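Fumarate lyase (Mesorhizobium sp., PDB 3C8T) is of unspecified function but belongs to the fumarate lyase family, mostly helical proteins, here with four chains in the assembly. Local coordinates at residues Ala42-Ile47 with Leu205-Glu210; Ile46-Ala51 with Gly95-Trp100; Leu186-Ser191 with Arg213-Gly218. All blocks are in the same frame, centred on the assembly; numbering follows the deposited sequence.

Contact 1: Ala42-Ile47 with Leu205-Glu210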
loop_
_atom_site.group_PDB
_atom_site.type_symbol
_atom_site.label_atom_id
_atom_site.label_comp_id
_atom_site.label_asym_id
_atom_site.label_seq_id
_atom_site.Cartn_x
_atom_site.Cartn_y
_atom_site.Cartn_z
ATOM N N ALA A 42 -23.912 36.318 -16.513
ATOM C CA ALA A 42 -24.481 37.398 -17.296
ATOM C C ALA A 42 -25.814 36.966 -17.866
ATOM O O ALA A 42 -26.756 37.766 -17.902
ATOM C CB ALA A 42 -23.547 37.828 -18.384
ATOM N N ARG A 43 -25.901 35.704 -18.300
ATOM C CA ARG A 43 -27.177 35.124 -18.738
ATOM C C ARG A 43 -28.243 35.069 -17.644
ATOM O O ARG A 43 -29.426 35.192 -17.931
ATOM C CB ARG A 43 -26.995 33.729 -19.329
ATOM C CG ARG A 43 -26.423 33.740 -20.726
ATOM C CD ARG A 43 -26.746 32.461 -21.476
ATOM N NE ARG A 43 -26.222 31.281 -20.802
ATOM C CZ ARG A 43 -24.994 30.787 -20.964
ATOM N NH1 ARG A 43 -24.116 31.370 -21.787
ATOM N NH2 ARG A 43 -24.646 29.696 -20.289
ATOM N N LEU A 44 -27.840 34.861 -16.403
ATOM C CA LEU A 44 -28.805 34.791 -15.303
ATOM C C LEU A 44 -29.022 36.165 -14.684
ATOM O O LEU A 44 -29.639 36.280 -13.629
ATOM C CB LEU A 44 -28.338 33.801 -14.217
ATOM C CG LEU A 44 -28.231 32.321 -14.615
ATOM C CD1 LEU A 44 -27.168 31.614 -13.810
ATOM C CD2 LEU A 44 -29.588 31.591 -14.506
ATOM N N GLY A 45 -28.464 37.194 -15.319
ATOM C CA GLY A 45 -28.580 38.584 -14.853
ATOM C C GLY A 45 -27.881 38.865 -13.535
ATOM O O GLY A 45 -28.287 39.748 -12.783
ATOM N N ILE A 46 -26.818 38.127 -13.241
ATOM C CA ILE A 46 -26.195 38.255 -11.925
ATOM C C ILE A 46 -25.068 39.267 -11.944
ATOM O O ILE A 46 -24.802 39.945 -10.942
ATOM C CB ILE A 46 -25.804 36.881 -11.313
ATOM C CG1 ILE A 46 -27.076 36.191 -10.822
ATOM C CG2 ILE A 46 -24.837 37.042 -10.146
ATOM C CD1 ILE A 46 -26.934 34.724 -10.671
ATOM N N ILE A 47 -24.424 39.373 -13.096
ATOM C CA ILE A 47 -23.438 40.411 -13.337
ATOM C C ILE A 47 -23.886 41.063 -14.651
ATOM O O ILE A 47 -24.632 40.422 -15.386
ATOM C CB ILE A 47 -21.986 39.849 -13.432
ATOM C CG1 ILE A 47 -21.828 38.898 -14.630
ATOM C CG2 ILE A 47 -21.552 39.167 -12.105
ATOM C CD1 ILE A 47 -20.388 38.785 -15.098
ATOM N N LEU A 205 -27.548 27.683 -7.139
ATOM C CA LEU A 205 -27.768 26.459 -7.947
ATOM C C LEU A 205 -28.014 26.740 -9.448
ATOM O O LEU A 205 -27.628 25.928 -10.305
ATOM C CB LEU A 205 -28.892 25.630 -7.359
ATOM C CG LEU A 205 -28.518 24.611 -6.272
ATOM C CD1 LEU A 205 -27.809 25.270 -5.179
ATOM C CD2 LEU A 205 -29.747 23.973 -5.671
ATOM N N ASP A 206 -28.652 27.884 -9.742
ATOM C CA ASP A 206 -28.826 28.374 -11.123
ATOM C C ASP A 206 -27.473 28.606 -11.800
ATOM O O ASP A 206 -27.228 28.146 -12.910
ATOM C CB ASP A 206 -29.635 29.689 -11.144
ATOM C CG ASP A 206 -30.996 29.540 -10.537
ATOM O OD1 ASP A 206 -31.620 28.467 -10.746
ATOM O OD2 ASP A 206 -31.443 30.487 -9.835
ATOM N N VAL A 207 -26.590 29.317 -11.116
ATOM C CA VAL A 207 -25.228 29.548 -11.627
ATOM C C VAL A 207 -24.478 28.222 -11.899
ATOM O O VAL A 207 -23.912 28.022 -12.976
ATOM C CB VAL A 207 -24.437 30.417 -10.655
ATOM C CG1 VAL A 207 -22.988 30.636 -11.149
ATOM C CG2 VAL A 207 -25.166 31.742 -10.447
ATOM N N GLN A 208 -24.516 27.326 -10.913
ATOM C CA GLN A 208 -23.811 26.036 -10.952
ATOM C C GLN A 208 -24.232 25.206 -12.162
ATOM O O GLN A 208 -23.384 24.651 -12.882
ATOM C CB GLN A 208 -24.064 25.249 -9.637
ATOM C CG GLN A 208 -23.273 23.964 -9.533
ATOM C CD GLN A 208 -23.728 23.094 -8.415
ATOM O OE1 GLN A 208 -24.594 22.248 -8.613
ATOM N NE2 GLN A 208 -23.152 23.281 -7.211
ATOM N N ARG A 209 -25.540 25.123 -12.372
ATOM C CA ARG A 209 -26.125 24.456 -13.529
ATOM C C ARG A 209 -25.816 25.128 -14.872
ATOM O O ARG A 209 -25.484 24.450 -15.843
ATOM C CB ARG A 209 -27.635 24.363 -13.342
ATOM C CG ARG A 209 -28.024 23.410 -12.250
ATOM C CD ARG A 209 -29.446 23.664 -11.810
ATOM N NE ARG A 209 -29.828 22.749 -10.731
ATOM C CZ ARG A 209 -30.848 22.971 -9.907
ATOM N NH1 ARG A 209 -31.570 24.084 -10.031
ATOM N NH2 ARG A 209 -31.132 22.096 -8.945
ATOM N N GLU A 210 -25.945 26.453 -14.936
ATOM C CA GLU A 210 -25.536 27.189 -16.130
ATOM C C GLU A 210 -24.072 26.978 -16.505
ATOM O O GLU A 210 -23.726 26.841 -17.683
ATOM C CB GLU A 210 -25.815 28.682 -15.980
ATOM C CG GLU A 210 -27.112 29.093 -16.573
ATOM C CD GLU A 210 -27.298 28.547 -17.993
ATOM O OE1 GLU A 210 -26.585 29.013 -18.931
ATOM O OE2 GLU A 210 -28.157 27.645 -18.152
#

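Contact 2: Ile46-Ala51 with Gly95-Trp100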
loop_
_atom_site.group_PDB
_atom_site.type_symbol
_atom_site.label_atom_id
_atom_site.label_comp_id
_atom_site.label_asym_id
_atom_site.label_seq_id
_atom_site.Cartn_x
_atom_site.Cartn_y
_atom_site.Cartn_z
ATOM N N ILE A 46 -26.818 38.127 -13.241
ATOM C CA ILE A 46 -26.195 38.255 -11.925
ATOM C C ILE A 46 -25.068 39.267 -11.944
ATOM O O ILE A 46 -24.802 39.945 -10.942
ATOM C CB ILE A 46 -25.804 36.881 -11.313
ATOM C CG1 ILE A 46 -27.076 36.191 -10.822
ATOM C CG2 ILE A 46 -24.837 37.042 -10.146
ATOM C CD1 ILE A 46 -26.934 34.724 -10.671
ATOM N N ILE A 47 -24.424 39.373 -13.096
ATOM C CA ILE A 47 -23.438 40.411 -13.337
ATOM C C ILE A 47 -23.886 41.063 -14.651
ATOM O O ILE A 47 -24.632 40.422 -15.386
ATOM C CB ILE A 47 -21.986 39.849 -13.432
ATOM C CG1 ILE A 47 -21.828 38.898 -14.630
ATOM C CG2 ILE A 47 -21.552 39.167 -12.105
ATOM C CD1 ILE A 47 -20.388 38.785 -15.098
ATOM N N PRO A 48 -23.503 42.340 -14.911
ATOM C CA PRO A 48 -23.739 43.019 -16.198
ATOM C C PRO A 48 -23.253 42.270 -17.436
ATOM O O PRO A 48 -22.153 41.707 -17.433
ATOM C CB PRO A 48 -22.931 44.323 -16.087
ATOM C CG PRO A 48 -22.243 44.290 -14.748
ATOM C CD PRO A 48 -22.908 43.262 -13.915
ATOM N N GLU A 49 -24.054 42.338 -18.496
ATOM C CA GLU A 49 -23.729 41.693 -19.763
ATOM C C GLU A 49 -22.442 42.200 -20.394
ATOM O O GLU A 49 -21.751 41.433 -21.023
ATOM C CB GLU A 49 -24.894 41.823 -20.754
ATOM C CG GLU A 49 -25.976 40.779 -20.565
ATOM C CD GLU A 49 -27.180 41.015 -21.482
ATOM O OE1 GLU A 49 -27.992 41.931 -21.210
ATOM O OE2 GLU A 49 -27.316 40.268 -22.476
ATOM N N ASP A 50 -22.124 43.484 -20.230
ATOM C CA ASP A 50 -20.862 44.036 -20.769
ATOM C C ASP A 50 -19.650 43.665 -19.932
ATOM O O ASP A 50 -18.514 43.656 -20.410
ATOM C CB ASP A 50 -20.927 45.553 -20.951
ATOM C CG ASP A 50 -21.891 46.231 -19.967
ATOM O OD1 ASP A 50 -21.576 46.339 -18.748
ATOM O OD2 ASP A 50 -22.980 46.653 -20.428
ATOM N N ALA A 51 -19.890 43.350 -18.671
ATOM C CA ALA A 51 -18.820 42.868 -17.829
ATOM C C ALA A 51 -18.381 41.482 -18.320
ATOM O O ALA A 51 -17.190 41.213 -18.420
ATOM C CB ALA A 51 -19.274 42.832 -16.378
ATOM N N GLY A 95 -13.068 43.408 -15.319
ATOM C CA GLY A 95 -12.370 42.416 -14.524
ATOM C C GLY A 95 -12.833 42.379 -13.078
ATOM O O GLY A 95 -12.568 41.415 -12.333
ATOM N N LYS A 96 -13.537 43.429 -12.668
ATOM C CA LYS A 96 -14.007 43.502 -11.306
ATOM C C LYS A 96 -15.151 42.515 -11.063
ATOM O O LYS A 96 -15.613 42.385 -9.923
ATOM C CB LYS A 96 -14.409 44.946 -10.940
ATOM C CG LYS A 96 -13.196 45.909 -10.713
ATOM C CD LYS A 96 -11.919 45.177 -10.130
ATOM C CE LYS A 96 -11.915 44.949 -8.583
ATOM N NZ LYS A 96 -12.328 43.562 -8.080
ATOM N N TYR A 97 -15.614 41.823 -12.109
ATOM C CA TYR A 97 -16.693 40.855 -11.898
ATOM C C TYR A 97 -16.267 39.411 -11.990
ATOM O O TYR A 97 -17.113 38.507 -11.976
ATOM C CB TYR A 97 -17.867 41.102 -12.828
ATOM C CG TYR A 97 -18.508 42.452 -12.642
ATOM C CD1 TYR A 97 -19.606 42.619 -11.798
ATOM C CD2 TYR A 97 -17.996 43.566 -13.313
ATOM C CE1 TYR A 97 -20.190 43.854 -11.647
ATOM C CE2 TYR A 97 -18.553 44.791 -13.171
ATOM C CZ TYR A 97 -19.651 44.938 -12.348
ATOM O OH TYR A 97 -20.196 46.191 -12.235
ATOM N N LEU A 98 -14.958 39.215 -12.059
ATOM C CA LEU A 98 -14.335 37.912 -12.159
ATOM C C LEU A 98 -14.483 37.172 -10.832
ATOM O O LEU A 98 -14.606 37.811 -9.770
ATOM C CB LEU A 98 -12.857 38.101 -12.473
ATOM C CG LEU A 98 -12.076 37.714 -13.748
ATOM C CD1 LEU A 98 -12.863 37.086 -14.873
ATOM C CD2 LEU A 98 -11.245 38.894 -14.235
ATOM N N HIS A 99 -14.494 35.833 -10.894
ATOM C CA HIS A 99 -14.463 35.009 -9.693
ATOM C C HIS A 99 -15.535 35.519 -8.753
ATOM O O HIS A 99 -15.250 35.862 -7.606
ATOM C CB HIS A 99 -13.076 35.132 -9.046
ATOM C CG HIS A 99 -12.757 34.077 -8.033
ATOM N ND1 HIS A 99 -12.206 32.860 -8.375
ATOM C CD2 HIS A 99 -12.848 34.083 -6.678
ATOM C CE1 HIS A 99 -11.989 32.152 -7.280
ATOM N NE2 HIS A 99 -12.367 32.873 -6.236
ATOM N N TRP A 100 -16.767 35.610 -9.231
ATOM C CA TRP A 100 -17.837 36.216 -8.427
ATOM C C TRP A 100 -18.569 35.091 -7.752
ATOM O O TRP A 100 -19.239 34.306 -8.417
ATOM C CB TRP A 100 -18.774 36.979 -9.359
ATOM C CG TRP A 100 -19.878 37.779 -8.729
ATOM C CD1 TRP A 100 -21.150 37.346 -8.411
ATOM C CD2 TRP A 100 -19.835 39.166 -8.394
ATOM N NE1 TRP A 100 -21.886 38.380 -7.871
ATOM C CE2 TRP A 100 -21.108 39.511 -7.862
ATOM C CE3 TRP A 100 -18.847 40.152 -8.491
ATOM C CZ2 TRP A 100 -21.416 40.810 -7.429
ATOM C CZ3 TRP A 100 -19.146 41.440 -8.060
ATOM C CH2 TRP A 100 -20.436 41.758 -7.537
#

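Contact 3: Leu186-Ser191 with Arg213-Gly218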
loop_
_atom_site.group_PDB
_atom_site.type_symbol
_atom_site.label_atom_id
_atom_site.label_comp_id
_atom_site.label_asym_id
_atom_site.label_seq_id
_atom_site.Cartn_x
_atom_site.Cartn_y
_atom_site.Cartn_z
ATOM N N LEU A 186 -17.107 13.434 -14.511
ATOM C CA LEU A 186 -17.116 14.662 -15.343
ATOM C C LEU A 186 -18.262 15.618 -14.995
ATOM O O LEU A 186 -19.200 15.817 -15.784
ATOM C CB LEU A 186 -17.033 14.353 -16.839
ATOM C CG LEU A 186 -15.791 13.540 -17.267
ATOM C CD1 LEU A 186 -15.909 13.126 -18.743
ATOM C CD2 LEU A 186 -14.469 14.298 -17.032
ATOM N N VAL A 187 -18.145 16.226 -13.821
ATOM C CA VAL A 187 -19.138 17.147 -13.312
ATOM C C VAL A 187 -18.411 18.376 -12.854
ATOM O O VAL A 187 -17.244 18.318 -12.469
ATOM C CB VAL A 187 -20.007 16.568 -12.118
ATOM C CG1 VAL A 187 -20.942 15.475 -12.585
ATOM C CG2 VAL A 187 -19.158 16.077 -10.966
ATOM N N VAL A 188 -19.110 19.509 -12.925
ATOM C CA VAL A 188 -18.578 20.815 -12.531
ATOM C C VAL A 188 -18.372 20.842 -11.025
ATOM O O VAL A 188 -19.097 20.151 -10.269
ATOM C CB VAL A 188 -19.578 21.952 -13.007
ATOM C CG1 VAL A 188 -20.765 22.193 -12.005
ATOM C CG2 VAL A 188 -18.846 23.218 -13.260
ATOM N N GLU A 189 -17.400 21.617 -10.566
ATOM C CA GLU A 189 -17.422 22.018 -9.154
ATOM C C GLU A 189 -17.645 23.540 -9.044
ATOM O O GLU A 189 -16.782 24.321 -9.470
ATOM C CB GLU A 189 -16.132 21.648 -8.420
ATOM C CG GLU A 189 -16.194 22.025 -6.945
ATOM C CD GLU A 189 -16.663 20.876 -6.083
ATOM O OE1 GLU A 189 -17.858 20.859 -5.778
ATOM O OE2 GLU A 189 -15.850 19.990 -5.733
ATOM N N PHE A 190 -18.792 23.951 -8.500
ATOM C CA PHE A 190 -18.991 25.363 -8.183
ATOM C C PHE A 190 -19.899 25.513 -6.971
ATOM O O PHE A 190 -21.152 25.399 -7.082
ATOM C CB PHE A 190 -19.546 26.153 -9.384
ATOM C CG PHE A 190 -19.669 27.618 -9.110
ATOM C CD1 PHE A 190 -18.528 28.415 -9.020
ATOM C CD2 PHE A 190 -20.928 28.191 -8.912
ATOM C CE1 PHE A 190 -18.637 29.767 -8.739
ATOM C CE2 PHE A 190 -21.067 29.521 -8.620
ATOM C CZ PHE A 190 -19.930 30.339 -8.531
ATOM N N SER A 191 -19.279 25.715 -5.806
ATOM C CA SER A 191 -20.055 25.760 -4.565
ATOM C C SER A 191 -19.577 26.782 -3.553
ATOM O O SER A 191 -20.175 26.919 -2.502
ATOM C CB SER A 191 -20.121 24.384 -3.895
ATOM O OG SER A 191 -20.928 23.479 -4.641
ATOM N N ARG A 213 -23.335 23.709 -18.103
ATOM C CA ARG A 213 -23.774 23.762 -19.473
ATOM C C ARG A 213 -22.722 24.439 -20.318
ATOM O O ARG A 213 -22.367 23.921 -21.355
ATOM C CB ARG A 213 -25.128 24.459 -19.561
ATOM C CG ARG A 213 -25.878 24.174 -20.846
ATOM C CD ARG A 213 -27.378 24.466 -20.707
ATOM N NE ARG A 213 -27.778 25.864 -20.950
ATOM C CZ ARG A 213 -27.103 26.774 -21.656
ATOM N NH1 ARG A 213 -25.945 26.483 -22.236
ATOM N NH2 ARG A 213 -27.600 27.998 -21.788
ATOM N N GLU A 214 -22.191 25.568 -19.857
ATOM C CA GLU A 214 -21.169 26.311 -20.599
ATOM C C GLU A 214 -19.924 25.477 -20.881
ATOM O O GLU A 214 -19.273 25.656 -21.893
ATOM C CB GLU A 214 -20.703 27.538 -19.801
ATOM C CG GLU A 214 -21.351 28.843 -20.135
ATOM C CD GLU A 214 -21.210 29.205 -21.619
ATOM O OE1 GLU A 214 -22.264 29.328 -22.281
ATOM O OE2 GLU A 214 -20.062 29.349 -22.129
ATOM N N LEU A 215 -19.567 24.603 -19.946
ATOM C CA LEU A 215 -18.340 23.831 -20.067
ATOM C C LEU A 215 -18.625 22.457 -20.627
ATOM O O LEU A 215 -17.710 21.676 -20.850
ATOM C CB LEU A 215 -17.686 23.671 -18.698
ATOM C CG LEU A 215 -17.140 24.945 -18.080
ATOM C CD1 LEU A 215 -16.693 24.683 -16.643
ATOM C CD2 LEU A 215 -16.007 25.479 -18.938
ATOM N N ASN A 216 -19.903 22.150 -20.808
ATOM C CA ASN A 216 -20.309 20.828 -21.245
ATOM C C ASN A 216 -19.971 19.724 -20.227
ATOM O O ASN A 216 -19.516 18.668 -20.611
ATOM C CB ASN A 216 -19.700 20.536 -22.625
ATOM C CG ASN A 216 -20.277 19.291 -23.269
ATOM O OD1 ASN A 216 -21.416 18.901 -23.001
ATOM N ND2 ASN A 216 -19.473 18.640 -24.113
ATOM N N LEU A 217 -20.245 19.964 -18.941
ATOM C CA LEU A 217 -20.025 18.973 -17.882
ATOM C C LEU A 217 -21.360 18.589 -17.253
ATOM O O LEU A 217 -22.362 19.321 -17.414
ATOM C CB LEU A 217 -19.076 19.550 -16.814
ATOM C CG LEU A 217 -17.635 19.789 -17.285
ATOM C CD1 LEU A 217 -16.865 20.641 -16.305
ATOM C CD2 LEU A 217 -16.861 18.434 -17.617
ATOM N N GLY A 218 -21.411 17.469 -16.529
ATOM C CA GLY A 218 -22.651 17.194 -15.758
ATOM C C GLY A 218 -22.745 18.185 -14.582
ATOM O O GLY A 218 -21.816 18.961 -14.333
#

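Contact 1: Ala42-Ile47 with Leu205-Glu210
The Schellman motif that ends helix 23-43 sets R43, L44 and I46 against the flank of helix 204-215. G45, with its positive phi, is the C-prime residue: its N returns to A42 O at 3.1 Å, while I46 N reaches back to Q41 O. The chain of R43 bends at its third torsion (chi3 -59°) and carries the guanidinium across E210 at about a right angle, the two planar groups 88° apart. R43 NE donates to E210 OE1 at 3.0 Å, with the oxygen in the guanidinium plane; the NE comes on the anti side of the carboxylate, though 34° out of its plane. R43 NH2 completes the salt bridge to the same oxygen, at a modelled length too short to be trusted exactly. Neighbouring charges extend the pair, E210 to R213 and R43 to E214. Beside it, L44 CD1 rests on the helix backbone, 3.6 Å from V207 CA, and on E210 CG at 3.7 Å. Its other branch, L44 CD2, lies 3.9 Å from D206 CB. I46 CD1 presses on V207 CG2 at a tight 3.5 Å. With apolar L44 and I46 on either side of the C-prime glycine, this is a Schellman C-cap, here packed on helix 204-215.

Contact 2: Ile46-Ala51 with Gly95-Trp100
I47 and P48, in the linker whose P48 holds the N-cap position of helix 49-61, meet the rings of Y97 and W100 in the loop between helices 80-91 and 104-140. No hydrogen bond crosses here; the rings and the aliphatic groups set against them make the contact. I47 runs past both aromatic side chains in the opposite direction. Its CG1 occupies the crowded position between backbone N and carbonyl carbon (chi1 63°), which turns CG2 toward the aromatic pair. That one methyl serves both rings. It sits over the five-membered ring of W100, toward the rim of the indole, in a CH-pi contact, I47 CG2 being 4.0 Å from the centroid of that ring and only 8° off its normal. It also meets Y97 obliquely, I47 CG2 to Y97 CD1 4.0 Å. I46 CG2 lies obliquely to W100, 4.0 Å from W100 NE1. P48 crosses Y97 at about a right angle and lays its CG over one face of the phenol ring, displaced toward the rim, a second CH-pi contact, with P48 CG 3.9 Å from the ring centroid. P48 CD lies 3.6 Å from Y97 CE1. The loop carrying these rings also belongs to a subunit interface: R379 of the second subunit donates hydrogen bonds to the carbonyl oxygens of K96, L98 and H99 and packs on W100. Within the chain, Q41 of helix 23-43 holds W100 O. At the first turn of helix 49-61 the contact closes with A51 CB lying obliquely to the phenol ring, 3.4 Å from Y97 CD2.

Contact 3: Leu186-Ser191 with Arg213-Gly218
Extended backbones at V187 (psi 151°) and L217 (psi 163°) bring the loop after helix 160-185 and the tail of helix 204-215 side by side, with V187 CA and G218 CA 4.3 Å apart. G218 uses both of its peptide groups on the residues flanking V187. Its N donates to L186 O at 2.9 Å, lying in the carbonyl plane, and G218 O accepts from V188 N at 3.1 Å, the donor tilted from the plane of the G218 carbonyl. The same oxygen draws in a CA-H...O contact, V187 CA to G218 O 3.4 Å. V187 itself points away, although its CG1 still brushes the G218 backbone. L217 faces the loop. Its CG lies beside the backbone N (chi1 -67°), and the branches spread over the other chain segment, L217 CD2 4.2 Å from L186 CB and CD1 beside V188. V188 CG2 also approaches L215 CD1, at 4.3 Å. Helix 104-140 covers this apolar patch, with V113 and R117 touching L217, while W224 donates its NE1 to V188 O. N216, of positive phi, turns the chain out of helix 204-215, its N bonded to R213 O at 3.1 Å. The whole is a Schellman helix end followed directly by a single beta bridge with the hydrogen-bond pattern of a parallel pair.

In the fold
All three contacts lie on the same side of the chain's centre. Contact 1 is a surface contact, the one of the three held by a salt bridge; contacts 2 and 3 are partly buried, the former wholly apolar and aromatic, the latter led by backbone hydrogen bonds. Contacts 1 and 2 share I46 and I47, where helix 23-43 gives way to helix 49-61. Contacts 1 and 3 both use helix 204-215, and R43 with E214 joins them by a salt bridge, while F190 packs on V207. Between contacts 2 and 3, W100 O packs against the F190 ring. The second subunit touches each, by hydrogen bonds from R379 at contact 2, a weak bond to R209 at contact 1 and packing on S191 at contact 3.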